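Local structure of outer membrane protein SusF (Bacteroides thetaiotaomicron, 4FE9) at residues Lys193-Ser198 and Thr208-Ser213; Val156-Gly161 and Thr189-Ile194; Ala29-Gly34 and Ala52-Thr57; Glu112-Ile117 and Gly133-Ile138. The protein binds starch at the surface of the cell through its carbohydrate-binding modules, ahead of starch transport into the periplasm for degradation. All blocks are in the same frame, centred on the assembly; numbering follows the deposited sequence.

Along the chain the order is contact 3, contact 4, contact 2, contact 1. Contacts 3 and 4 lie in the N-terminal mixed sheet, their centres 10 Å apart, and meet where strand 27-33 runs parallel to strand 128-141: F31 O lies 2.9 Å from N134 ND2. Contacts 1 and 2, centres 12 Å apart, belong to the first carbohydrate-binding module; they share K193 and I194 on strand 191-196, and both touch one glucose of the bound glycan. Strands 128-141 and 153-157 follow each other in the chain, yet the centres of contacts 2 and 4 are 43 Å apart. The sugar-binding sheet is thus well separated from the N-terminal one.

Contact 1 of 4, residues Lys193-Ser198 and Thr208-Ser213; sequences KIFPAS and TKALGS. With GLC (alpha-D-glucopyranose), chain B.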
loop_
_atom_site.group_PDB
_atom_site.type_symbol
_atom_site.label_atom_id
_atom_site.label_comp_id
_atom_site.label_asym_id
_atom_site.label_seq_id
_atom_site.Cartn_x
_atom_site.Cartn_y
_atom_site.Cartn_z
ATOM N N LYS A 193 -18.424 -6.717 -13.740
ATOM C CA LYS A 193 -17.911 -8.054 -13.400
ATOM C C LYS A 193 -16.524 -8.289 -14.014
ATOM O O LYS A 193 -16.123 -7.582 -14.939
ATOM C CB LYS A 193 -18.900 -9.122 -13.856
ATOM C CG LYS A 193 -20.150 -9.196 -12.946
ATOM C CD LYS A 193 -21.304 -9.961 -13.594
ATOM C CE LYS A 193 -22.240 -10.449 -12.513
ATOM N NZ LYS A 193 -23.466 -11.095 -12.980
ATOM N N ILE A 194 -15.833 -9.328 -13.529
ATOM C CA ILE A 194 -14.577 -9.755 -14.078
ATOM C C ILE A 194 -14.777 -11.072 -14.789
ATOM O O ILE A 194 -15.476 -11.947 -14.292
ATOM C CB ILE A 194 -13.572 -9.967 -12.979
ATOM C CG1 ILE A 194 -13.301 -8.653 -12.250
ATOM C CG2 ILE A 194 -12.250 -10.511 -13.539
ATOM C CD1 ILE A 194 -12.692 -8.874 -10.838
ATOM N N PHE A 195 -14.291 -11.173 -16.006
ATOM C CA PHE A 195 -14.443 -12.419 -16.745
ATOM C C PHE A 195 -13.089 -12.977 -17.078
ATOM O O PHE A 195 -12.224 -12.253 -17.535
ATOM C CB PHE A 195 -15.252 -12.195 -18.022
ATOM C CG PHE A 195 -16.696 -11.921 -17.769
ATOM C CD1 PHE A 195 -17.123 -10.638 -17.424
ATOM C CD2 PHE A 195 -17.595 -12.955 -17.703
ATOM C CE1 PHE A 195 -18.443 -10.407 -17.073
ATOM C CE2 PHE A 195 -18.908 -12.730 -17.342
ATOM C CZ PHE A 195 -19.343 -11.452 -17.105
ATOM N N PRO A 196 -12.896 -14.294 -16.859
ATOM C CA PRO A 196 -11.755 -14.944 -17.481
ATOM C C PRO A 196 -11.854 -14.863 -19.007
ATOM O O PRO A 196 -12.949 -14.925 -19.562
ATOM C CB PRO A 196 -11.871 -16.409 -17.008
ATOM C CG PRO A 196 -13.267 -16.585 -16.638
ATOM C CD PRO A 196 -13.785 -15.251 -16.178
ATOM N N ALA A 197 -10.714 -14.760 -19.670
ATOM C CA ALA A 197 -10.668 -14.687 -21.150
ATOM C C ALA A 197 -11.479 -15.787 -21.839
ATOM O O ALA A 197 -12.105 -15.545 -22.875
ATOM C CB ALA A 197 -9.216 -14.697 -21.642
ATOM N N SER A 198 -11.539 -16.971 -21.231
ATOM C CA SER A 198 -12.236 -18.093 -21.867
ATOM C C SER A 198 -13.778 -17.937 -21.827
ATOM O O SER A 198 -14.499 -18.652 -22.529
ATOM C CB SER A 198 -11.831 -19.421 -21.219
ATOM O OG SER A 198 -12.017 -19.367 -19.798
ATOM N N THR A 208 -22.659 -17.180 -17.117
ATOM C CA THR A 208 -22.455 -18.155 -16.041
ATOM C C THR A 208 -20.985 -18.214 -15.569
ATOM O O THR A 208 -20.692 -18.791 -14.542
ATOM C CB THR A 208 -22.925 -19.576 -16.422
ATOM O OG1 THR A 208 -22.066 -20.098 -17.444
ATOM C CG2 THR A 208 -24.363 -19.569 -16.920
ATOM N N LYS A 209 -20.074 -17.559 -16.275
ATOM C CA LYS A 209 -18.676 -17.688 -15.919
ATOM C C LYS A 209 -18.118 -16.473 -15.243
ATOM O O LYS A 209 -16.926 -16.348 -15.123
ATOM C CB LYS A 209 -17.811 -18.078 -17.136
ATOM C CG LYS A 209 -18.301 -19.296 -17.849
ATOM C CD LYS A 209 -17.191 -19.985 -18.661
ATOM C CE LYS A 209 -17.617 -21.405 -19.013
ATOM N NZ LYS A 209 -17.114 -21.809 -20.363
ATOM N N ALA A 210 -18.991 -15.553 -14.820
ATOM C CA ALA A 210 -18.562 -14.328 -14.141
ATOM C C ALA A 210 -17.782 -14.565 -12.875
ATOM O O ALA A 210 -18.178 -15.380 -12.037
ATOM C CB ALA A 210 -19.768 -13.450 -13.826
ATOM N N LEU A 211 -16.822 -13.691 -12.623
ATOM C CA LEU A 211 -16.341 -13.470 -11.298
ATOM C C LEU A 211 -16.860 -12.133 -10.794
ATOM O O LEU A 211 -16.822 -11.127 -11.516
ATOM C CB LEU A 211 -14.817 -13.459 -11.279
ATOM C CG LEU A 211 -14.173 -14.689 -11.964
ATOM C CD1 LEU A 211 -12.715 -14.454 -12.134
ATOM C CD2 LEU A 211 -14.416 -15.961 -11.112
ATOM N N GLY A 212 -17.244 -12.083 -9.530
ATOM C CA GLY A 212 -17.852 -10.847 -8.989
ATOM C C GLY A 212 -17.897 -10.841 -7.508
ATOM O O GLY A 212 -16.945 -11.243 -6.859
ATOM N N SER A 213 -18.927 -10.240 -6.944
ATOM C CA SER A 213 -19.028 -10.219 -5.486
ATOM C C SER A 213 -20.165 -11.102 -5.019
ATOM O O SER A 213 -20.989 -11.545 -5.825
ATOM C CB SER A 213 -19.200 -8.809 -4.960
ATOM O OG SER A 213 -20.340 -8.208 -5.535
HETATM C C1 GLC B . -25.446 -9.348 -17.280
HETATM C C2 GLC B . -24.644 -9.410 -15.986
HETATM C C3 GLC B . -25.375 -8.634 -14.888
HETATM C C4 GLC B . -25.587 -7.205 -15.342
HETATM C C5 GLC B . -26.304 -7.176 -16.688
HETATM C C6 GLC B . -26.327 -5.745 -17.198
HETATM O O2 GLC B . -24.543 -10.775 -15.561
HETATM O O3 GLC B . -24.568 -8.652 -13.722
HETATM O O4 GLC B . -26.340 -6.482 -14.383
HETATM O O5 GLC B . -25.589 -7.977 -17.682
HETATM O O6 GLC B . -27.124 -5.699 -18.356
#
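I194 and L211 form a single antiparallel hydrogen-bonded bridge between the strand residues 193-196 and an irregular loop, I194 N giving its proton to L211 O (2.9 Å) and L211 N returning one to I194 O (2.8 Å). The return bond is fairly straight, 161° at the hydrogen. Beside it the two side chains lie close at their roots, CB of I194 being 4.1 Å from CB of L211. On the sugar side A210 is the small residue between two larger ones: its CB lies 3.8 Å from K193 CD and 3.7 Å from F195 CE2, so the lysine stem and the CE2 corner of the phenylalanine both rest on one methyl. The ring of F195 starts out away from the loop, but this corner returns to A210. P196 adds its CD, 3.5 Å from K209 O. With CG set beside the backbone N (chi1 -75°) and the chain extended beyond it, K193 passes A210 and carries NZ to the glucose of chain B, where it donates to both O2 and O3, each at 2.8 Å. Two neighbouring sugar hydroxyls thus share one ammonium group, in the glycan pocket of the first carbohydrate-binding module. Strand 153-157 is the sheet neighbour of 193-196; I194 packs on I155 and L211 on Y153 of that strand, and both pack on F245 of strand 241-246.

Contact 2 of 4, residues Val156-Gly161 and Thr189-Ile194; sequences VGDFTG and TSNFKI. With GLC (alpha-D-glucopyranose), chain C; GLC (alpha-D-glucopyranose), chain B; EDO (1,2-ethanediol), chain M.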
loop_
_atom_site.group_PDB
_atom_site.type_symbol
_atom_site.label_atom_id
_atom_site.label_comp_id
_atom_site.label_asym_id
_atom_site.label_seq_id
_atom_site.Cartn_x
_atom_site.Cartn_y
_atom_site.Cartn_z
ATOM N N VAL A 156 -15.951 -6.055 -17.636
ATOM C CA VAL A 156 -17.114 -5.644 -18.390
ATOM C C VAL A 156 -18.085 -4.983 -17.366
ATOM O O VAL A 156 -18.330 -5.540 -16.299
ATOM C CB VAL A 156 -17.806 -6.892 -19.015
ATOM C CG1 VAL A 156 -19.144 -6.545 -19.631
ATOM C CG2 VAL A 156 -16.918 -7.520 -20.052
ATOM N N GLY A 157 -18.622 -3.812 -17.687
ATOM C CA GLY A 157 -19.583 -3.154 -16.802
ATOM C C GLY A 157 -20.352 -2.025 -17.457
ATOM O O GLY A 157 -20.430 -1.950 -18.688
ATOM N N ASP A 158 -21.066 -1.251 -16.635
ATOM C CA ASP A 158 -21.871 -0.120 -17.144
ATOM C C ASP A 158 -20.961 0.827 -17.926
ATOM O O ASP A 158 -21.367 1.366 -18.942
ATOM C CB ASP A 158 -22.547 0.663 -16.014
ATOM C CG ASP A 158 -23.456 -0.221 -15.105
ATOM O OD1 ASP A 158 -23.502 0.042 -13.882
ATOM O OD2 ASP A 158 -24.257 -1.002 -15.628
ATOM N N PHE A 159 -19.707 0.966 -17.490
ATOM C CA PHE A 159 -18.814 1.937 -18.093
ATOM C C PHE A 159 -18.237 1.510 -19.420
ATOM O O PHE A 159 -17.839 2.359 -20.226
ATOM C CB PHE A 159 -17.716 2.422 -17.110
ATOM C CG PHE A 159 -16.600 1.407 -16.871
ATOM C CD1 PHE A 159 -15.412 1.490 -17.576
ATOM C CD2 PHE A 159 -16.716 0.442 -15.870
ATOM C CE1 PHE A 159 -14.388 0.553 -17.365
ATOM C CE2 PHE A 159 -15.711 -0.478 -15.646
ATOM C CZ PHE A 159 -14.547 -0.436 -16.400
ATOM N N THR A 160 -18.212 0.203 -19.676
ATOM C CA THR A 160 -17.756 -0.293 -20.948
ATOM C C THR A 160 -18.927 -0.532 -21.899
ATOM O O THR A 160 -18.742 -0.493 -23.102
ATOM C CB THR A 160 -16.932 -1.654 -20.818
ATOM O OG1 THR A 160 -17.812 -2.733 -20.419
ATOM C CG2 THR A 160 -15.777 -1.515 -19.811
ATOM N N GLY A 161 -20.052 -0.998 -21.354
ATOM C CA GLY A 161 -21.044 -1.723 -22.146
ATOM C C GLY A 161 -20.946 -3.223 -21.904
ATOM O O GLY A 161 -19.859 -3.789 -21.894
ATOM N N THR A 189 -20.610 6.226 -11.012
ATOM C CA THR A 189 -20.285 4.897 -10.450
ATOM C C THR A 189 -20.795 3.797 -11.381
ATOM O O THR A 189 -21.716 4.012 -12.195
ATOM C CB THR A 189 -20.873 4.707 -9.070
ATOM O OG1 THR A 189 -22.292 4.936 -9.143
ATOM C CG2 THR A 189 -20.237 5.718 -8.069
ATOM N N SER A 190 -20.152 2.643 -11.336
ATOM C CA SER A 190 -20.477 1.634 -12.284
ATOM C C SER A 190 -20.500 0.265 -11.629
ATOM O O SER A 190 -19.681 -0.021 -10.765
ATOM C CB SER A 190 -19.486 1.667 -13.442
ATOM O OG SER A 190 -19.738 0.609 -14.340
ATOM N N ASN A 191 -21.511 -0.524 -11.969
ATOM C CA ASN A 191 -21.458 -1.970 -11.754
ATOM C C ASN A 191 -20.541 -2.621 -12.768
ATOM O O ASN A 191 -20.451 -2.165 -13.921
ATOM C CB ASN A 191 -22.854 -2.562 -11.861
ATOM C CG ASN A 191 -23.739 -2.136 -10.708
ATOM O OD1 ASN A 191 -23.266 -1.986 -9.591
ATOM N ND2 ASN A 191 -24.982 -1.790 -11.010
ATOM N N PHE A 192 -19.819 -3.652 -12.339
ATOM C CA PHE A 192 -19.026 -4.427 -13.273
ATOM C C PHE A 192 -18.821 -5.867 -12.811
ATOM O O PHE A 192 -18.950 -6.178 -11.615
ATOM C CB PHE A 192 -17.684 -3.751 -13.514
ATOM C CG PHE A 192 -16.777 -3.731 -12.303
ATOM C CD1 PHE A 192 -15.773 -4.693 -12.156
ATOM C CD2 PHE A 192 -16.893 -2.742 -11.349
ATOM C CE1 PHE A 192 -14.943 -4.687 -11.058
ATOM C CE2 PHE A 192 -16.029 -2.708 -10.245
ATOM C CZ PHE A 192 -15.030 -3.681 -10.127
ATOM N N LYS A 193 -18.424 -6.717 -13.740
ATOM C CA LYS A 193 -17.911 -8.054 -13.400
ATOM C C LYS A 193 -16.524 -8.289 -14.014
ATOM O O LYS A 193 -16.123 -7.582 -14.939
ATOM C CB LYS A 193 -18.900 -9.122 -13.856
ATOM C CG LYS A 193 -20.150 -9.196 -12.946
ATOM C CD LYS A 193 -21.304 -9.961 -13.594
ATOM C CE LYS A 193 -22.240 -10.449 -12.513
ATOM N NZ LYS A 193 -23.466 -11.095 -12.980
ATOM N N ILE A 194 -15.833 -9.328 -13.529
ATOM C CA ILE A 194 -14.577 -9.755 -14.078
ATOM C C ILE A 194 -14.777 -11.072 -14.789
ATOM O O ILE A 194 -15.476 -11.947 -14.292
ATOM C CB ILE A 194 -13.572 -9.967 -12.979
ATOM C CG1 ILE A 194 -13.301 -8.653 -12.250
ATOM C CG2 ILE A 194 -12.250 -10.511 -13.539
ATOM C CD1 ILE A 194 -12.692 -8.874 -10.838
HETATM C C1 GLC C . -25.513 -5.694 -13.573
HETATM C C2 GLC C . -25.962 -5.789 -12.145
HETATM C C3 GLC C . -27.385 -5.293 -11.993
HETATM C C4 GLC C . -27.572 -3.943 -12.669
HETATM C C5 GLC C . -26.843 -3.691 -13.772
HETATM C C6 GLC C . -27.021 -2.356 -14.441
HETATM O O2 GLC C . -25.887 -7.163 -11.733
HETATM O O3 GLC C . -27.685 -5.240 -10.605
HETATM O O4 GLC C . -28.935 -3.439 -12.779
HETATM O O5 GLC C . -25.570 -4.351 -13.998
HETATM O O6 GLC C . -26.150 -1.433 -13.784
HETATM C C1 GLC B . -25.446 -9.348 -17.280
HETATM C C2 GLC B . -24.644 -9.410 -15.986
HETATM C C3 GLC B . -25.375 -8.634 -14.888
HETATM C C4 GLC B . -25.587 -7.205 -15.342
HETATM C C5 GLC B . -26.304 -7.176 -16.688
HETATM C C6 GLC B . -26.327 -5.745 -17.198
HETATM O O2 GLC B . -24.543 -10.775 -15.561
HETATM O O3 GLC B . -24.568 -8.652 -13.722
HETATM O O4 GLC B . -26.340 -6.482 -14.383
HETATM O O5 GLC B . -25.589 -7.977 -17.682
HETATM O O6 GLC B . -27.124 -5.699 -18.356
HETATM C C1 EDO M . -19.831 5.477 -17.206
HETATM O O1 EDO M . -18.744 6.274 -17.679
HETATM C C2 EDO M . -19.447 4.881 -15.845
HETATM O O2 EDO M . -20.546 4.167 -15.266
#
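Part of the glycan pocket of the first carbohydrate-binding module is built here at the end of an antiparallel strand pair, where strand 153-157 gives way to a turn beside strand 191-196. V156 and K193 form a hydrogen-bonded pair, and G157 faces F192 in the next, non-hydrogen-bonded pair with CA atoms only 3.8 Å apart; a CB on G157 would clash with N191 O and F192 CB. D158 N continues the ladder to N191 O (2.9 Å), which also accepts from S190 OG. The D158 carboxylate answers N191 N through OD1 at 2.8 Å, met from above the carboxylate plane. Its OD2 takes the proton of O6 of the chain C glucose at 2.7 Å and is also bonded by W162 NE1. The same O6 receives a proton from N191 ND2 at 3.0 Å, so acid and amide grip one hydroxyl from two residues; N234 ND2 holds the other end of the amide, N191 OD1, and should fix its rotation. F159, with chi1 75° placing CG between its backbone N and carbonyl carbon, turns its ring edge to S190: CD2 lies 3.4 Å from S190 OG, nearly in the ring plane.

Contact 3 of 4, residues Ala29-Gly34 and Ala52-Thr57; sequences ATFTAG and AKLSST
F31 and L54 face each other across an antiparallel strand pair interrupted by a classic beta bulge, in the mixed sheet of the N-terminal domain. The backbone bonds show the bulge directly. S55 and S56 both stand opposite T30, whose carbonyl O takes S55 N at 2.8 Å and S56 N in a weak bond at 3.4 Å, while T30 N gives to S56 O. Beyond it the register moves by one residue, and T32 and K53 exchange N-H and C=O in both directions. The apolar face carries A29, F31 and L54. L54 CG stands opposite the backbone N (chi1 172°), and its CD1 is brought over one face of the F31 ring, offset toward the rim, in a CH-pi contact 4.3 Å from the centroid. That same methyl lies 3.7 Å from A29 CB, filling the angle between alanine and ring. F31 also reaches V136, I117 and F88 of neighbouring strands, so it is part of the domain interior. A serine in place of F31 would probably leave the L54 methyl without its aromatic face and open a gap toward those residues. Polar contacts lie apart from this face. T32 OG1 and S55 OG hydrogen-bond at 3.2 Å, either able to donate, and T32 CG2 comes 3.4 Å from S55 OG.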
loop_
_atom_site.group_PDB
_atom_site.type_symbol
_atom_site.label_atom_id
_atom_site.label_comp_id
_atom_site.label_asym_id
_atom_site.label_seq_id
_atom_site.Cartn_x
_atom_site.Cartn_y
_atom_site.Cartn_z
ATOM N N ALA A 29 -9.802 -25.146 33.636
ATOM C CA ALA A 29 -10.458 -26.060 32.699
ATOM C C ALA A 29 -9.432 -26.546 31.703
ATOM O O ALA A 29 -8.501 -25.821 31.373
ATOM C CB ALA A 29 -11.593 -25.359 31.987
ATOM N N THR A 30 -9.660 -27.728 31.158
ATOM C CA THR A 30 -8.805 -28.239 30.104
ATOM C C THR A 30 -9.631 -28.520 28.900
ATOM O O THR A 30 -10.656 -29.174 28.989
ATOM C CB THR A 30 -8.070 -29.524 30.535
ATOM O OG1 THR A 30 -7.236 -29.220 31.653
ATOM C CG2 THR A 30 -7.193 -30.066 29.382
ATOM N N PHE A 31 -9.283 -27.846 27.826
ATOM C CA PHE A 31 -9.901 -28.057 26.518
ATOM C C PHE A 31 -9.008 -28.913 25.633
ATOM O O PHE A 31 -7.772 -28.767 25.654
ATOM C CB PHE A 31 -10.096 -26.715 25.843
ATOM C CG PHE A 31 -11.075 -25.840 26.540
ATOM C CD1 PHE A 31 -12.445 -25.958 26.275
ATOM C CD2 PHE A 31 -10.643 -24.906 27.484
ATOM C CE1 PHE A 31 -13.380 -25.226 27.019
ATOM C CE2 PHE A 31 -11.546 -24.093 28.134
ATOM C CZ PHE A 31 -12.933 -24.277 27.932
ATOM N N THR A 32 -9.642 -29.660 24.731
ATOM C CA THR A 32 -8.915 -30.384 23.668
ATOM C C THR A 32 -9.553 -30.109 22.310
ATOM O O THR A 32 -10.758 -29.832 22.223
ATOM C CB THR A 32 -8.962 -31.902 23.894
ATOM O OG1 THR A 32 -10.331 -32.306 23.970
ATOM C CG2 THR A 32 -8.247 -32.287 25.212
ATOM N N ALA A 33 -8.769 -30.260 21.242
ATOM C CA ALA A 33 -9.313 -30.081 19.876
ATOM C C ALA A 33 -10.370 -31.139 19.579
ATOM O O ALA A 33 -10.305 -32.245 20.106
ATOM C CB ALA A 33 -8.165 -30.110 18.805
ATOM N N GLY A 34 -11.464 -30.716 18.944
ATOM C CA GLY A 34 -12.567 -31.625 18.633
ATOM C C GLY A 34 -12.170 -32.650 17.575
ATOM O O GLY A 34 -11.082 -32.557 16.971
ATOM N N ALA A 52 -13.947 -28.353 19.364
ATOM C CA ALA A 52 -13.293 -28.386 20.643
ATOM C C ALA A 52 -14.168 -29.104 21.673
ATOM O O ALA A 52 -15.362 -29.346 21.435
ATOM C CB ALA A 52 -12.928 -26.964 21.115
ATOM N N LYS A 53 -13.560 -29.501 22.782
ATOM C CA LYS A 53 -14.276 -30.228 23.832
ATOM C C LYS A 53 -13.710 -29.794 25.173
ATOM O O LYS A 53 -12.522 -29.553 25.281
ATOM C CB LYS A 53 -14.095 -31.737 23.638
ATOM C CG LYS A 53 -14.847 -32.616 24.630
ATOM C CD LYS A 53 -14.573 -34.124 24.324
ATOM C CE LYS A 53 -15.233 -35.057 25.365
ATOM N NZ LYS A 53 -16.491 -34.478 25.867
ATOM N N LEU A 54 -14.589 -29.540 26.151
ATOM C CA LEU A 54 -14.151 -29.384 27.532
ATOM C C LEU A 54 -13.944 -30.739 28.162
ATOM O O LEU A 54 -14.868 -31.526 28.257
ATOM C CB LEU A 54 -15.183 -28.588 28.359
ATOM C CG LEU A 54 -14.871 -28.562 29.859
ATOM C CD1 LEU A 54 -13.582 -27.802 30.082
ATOM C CD2 LEU A 54 -16.000 -27.926 30.615
ATOM N N SER A 55 -12.702 -31.064 28.447
ATOM C CA SER A 55 -12.364 -32.424 28.852
ATOM C C SER A 55 -12.453 -32.582 30.357
ATOM O O SER A 55 -12.892 -33.608 30.846
ATOM C CB SER A 55 -10.971 -32.794 28.379
ATOM O OG SER A 55 -11.011 -33.038 26.978
ATOM N N SER A 56 -11.996 -31.566 31.082
ATOM C CA SER A 56 -12.049 -31.609 32.528
ATOM C C SER A 56 -12.006 -30.204 33.092
ATOM O O SER A 56 -11.612 -29.256 32.421
ATOM C CB SER A 56 -10.874 -32.424 33.085
ATOM O OG SER A 56 -9.656 -31.736 32.844
ATOM N N THR A 57 -12.373 -30.095 34.343
ATOM C CA THR A 57 -12.337 -28.830 35.047
ATOM C C THR A 57 -12.140 -29.122 36.516
ATOM O O THR A 57 -12.572 -30.163 36.991
ATOM C CB THR A 57 -13.685 -28.100 34.884
ATOM O OG1 THR A 57 -13.571 -26.763 35.387
ATOM C CG2 THR A 57 -14.775 -28.827 35.620
#

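Contact 4 of 4, residues Glu112-Ile117 and Gly133-Ile138; sequences ELKISI and GNEVSI
L113 with I138 and I115 with V136 are hydrogen-bonded pairs of an antiparallel beta hairpin, the short strand axes 4.8 Å apart at 146°. L113 N reaches I138 O and I115 N reaches V136 O, both at 2.8 Å. Toward N134 a water takes over, 2.8 Å from N134 O and also bonded to I117 N. The buried face is aliphatic: CD1 of L113 meets CD1 of I138 at 3.9 Å, and I115 CD1 lies 4.1 Å from I138 CG1. On the polar face S137 OG donates to E112 OE2 (3.1 Å), approaching nearly along the C-O axis. K114 NZ lies 3.9 Å from E135 OE2, a long salt bridge, though the fine placement of these two side chains is doubtful; the stronger partner of K114 is E74. A methionine replacing K114 would probably leave E74 without its positive mate and remove the long-range partner of E135. The chemistry implies an amphipathic ladder, apolar toward helix 92-102 and strand 48-57, with charged and hydroxyl groups on its other side.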
loop_
_atom_site.group_PDB
_atom_site.type_symbol
_atom_site.label_atom_id
_atom_site.label_comp_id
_atom_site.label_asym_id
_atom_site.label_seq_id
_atom_site.Cartn_x
_atom_site.Cartn_y
_atom_site.Cartn_z
ATOM N N GLU A 112 -4.279 -22.363 9.872
ATOM C CA GLU A 112 -4.394 -22.625 11.287
ATOM C C GLU A 112 -5.432 -21.695 11.983
ATOM O O GLU A 112 -5.474 -20.485 11.747
ATOM C CB GLU A 112 -3.053 -22.456 11.954
ATOM C CG GLU A 112 -3.138 -22.562 13.444
ATOM C CD GLU A 112 -1.879 -23.175 14.040
ATOM O OE1 GLU A 112 -0.781 -22.919 13.480
ATOM O OE2 GLU A 112 -2.001 -23.975 15.007
ATOM N N LEU A 113 -6.239 -22.295 12.850
ATOM C CA LEU A 113 -7.148 -21.566 13.691
ATOM C C LEU A 113 -6.840 -21.897 15.161
ATOM O O LEU A 113 -6.986 -23.035 15.586
ATOM C CB LEU A 113 -8.568 -21.977 13.384
ATOM C CG LEU A 113 -9.071 -21.755 11.956
ATOM C CD1 LEU A 113 -10.385 -22.500 11.735
ATOM C CD2 LEU A 113 -9.239 -20.243 11.723
ATOM N N LYS A 114 -6.558 -20.860 15.934
ATOM C CA LYS A 114 -6.382 -20.965 17.345
ATOM C C LYS A 114 -7.700 -20.577 18.054
ATOM O O LYS A 114 -8.285 -19.549 17.762
ATOM C CB LYS A 114 -5.205 -20.079 17.759
ATOM C CG LYS A 114 -4.943 -19.965 19.238
ATOM C CD LYS A 114 -3.633 -19.158 19.478
ATOM C CE LYS A 114 -3.873 -17.907 20.348
ATOM N NZ LYS A 114 -4.521 -16.791 19.578
ATOM N N ILE A 115 -8.261 -21.533 18.782
ATOM C CA ILE A 115 -9.567 -21.381 19.431
ATOM C C ILE A 115 -9.389 -21.085 20.903
ATOM O O ILE A 115 -8.711 -21.823 21.618
ATOM C CB ILE A 115 -10.395 -22.637 19.287
ATOM C CG1 ILE A 115 -10.480 -23.023 17.811
ATOM C CG2 ILE A 115 -11.775 -22.438 19.865
ATOM C CD1 ILE A 115 -10.974 -24.382 17.581
ATOM N N SER A 116 -9.911 -19.954 21.331
ATOM C CA SER A 116 -9.831 -19.535 22.728
ATOM C C SER A 116 -11.230 -19.506 23.316
ATOM O O SER A 116 -12.053 -18.690 22.887
ATOM C CB SER A 116 -9.236 -18.121 22.795
ATOM O OG SER A 116 -8.686 -17.850 24.061
ATOM N N ILE A 117 -11.518 -20.407 24.267
ATOM C CA ILE A 117 -12.828 -20.438 24.938
ATOM C C ILE A 117 -12.732 -19.929 26.373
ATOM O O ILE A 117 -11.891 -20.388 27.148
ATOM C CB ILE A 117 -13.436 -21.841 24.967
ATOM C CG1 ILE A 117 -13.564 -22.403 23.541
ATOM C CG2 ILE A 117 -14.818 -21.788 25.613
ATOM C CD1 ILE A 117 -13.983 -23.849 23.486
ATOM N N GLY A 133 -8.565 -21.634 31.250
ATOM C CA GLY A 133 -8.334 -22.802 30.405
ATOM C C GLY A 133 -7.253 -22.529 29.383
ATOM O O GLY A 133 -6.747 -21.417 29.297
ATOM N N ASN A 134 -6.924 -23.535 28.570
ATOM C CA ASN A 134 -5.881 -23.375 27.556
ATOM C C ASN A 134 -6.544 -23.065 26.199
ATOM O O ASN A 134 -7.709 -23.334 26.024
ATOM C CB ASN A 134 -5.098 -24.681 27.441
ATOM C CG ASN A 134 -6.015 -25.886 27.298
ATOM O OD1 ASN A 134 -6.990 -26.012 28.028
ATOM N ND2 ASN A 134 -5.820 -26.647 26.249
ATOM N N GLU A 135 -5.739 -22.684 25.207
ATOM C CA GLU A 135 -6.171 -22.659 23.803
ATOM C C GLU A 135 -5.938 -23.985 23.091
ATOM O O GLU A 135 -5.096 -24.757 23.496
ATOM C CB GLU A 135 -5.435 -21.544 23.071
ATOM C CG GLU A 135 -5.411 -20.280 23.866
ATOM C CD GLU A 135 -4.740 -19.127 23.139
ATOM O OE1 GLU A 135 -3.679 -19.353 22.509
ATOM O OE2 GLU A 135 -5.277 -17.989 23.196
ATOM N N VAL A 136 -6.685 -24.234 22.013
ATOM C CA VAL A 136 -6.456 -25.403 21.174
ATOM C C VAL A 136 -6.448 -24.982 19.685
ATOM O O VAL A 136 -6.795 -23.830 19.368
ATOM C CB VAL A 136 -7.533 -26.492 21.403
ATOM C CG1 VAL A 136 -7.552 -26.931 22.906
ATOM C CG2 VAL A 136 -8.899 -26.002 20.988
ATOM N N SER A 137 -6.002 -25.897 18.805
ATOM C CA SER A 137 -5.681 -25.586 17.372
ATOM C C SER A 137 -6.457 -26.538 16.534
ATOM O O SER A 137 -6.494 -27.729 16.837
ATOM C CB SER A 137 -4.204 -25.861 17.043
ATOM O OG SER A 137 -3.367 -24.942 17.663
ATOM N N ILE A 138 -7.019 -26.029 15.433
ATOM C CA ILE A 138 -7.403 -26.861 14.325
ATOM C C ILE A 138 -6.943 -26.170 13.027
ATOM O O ILE A 138 -6.366 -25.054 13.061
ATOM C CB ILE A 138 -8.941 -27.075 14.276
ATOM C CG1 ILE A 138 -9.638 -25.751 13.998
ATOM C CG2 ILE A 138 -9.473 -27.685 15.630
ATOM C CD1 ILE A 138 -11.042 -25.929 13.545
HETATM O O HOH W 1 -9.746 -22.581 24.329
HETATM O O HOH W 2 -9.378 -21.359 26.558
HETATM O O HOH W 3 -9.568 -19.424 29.557
#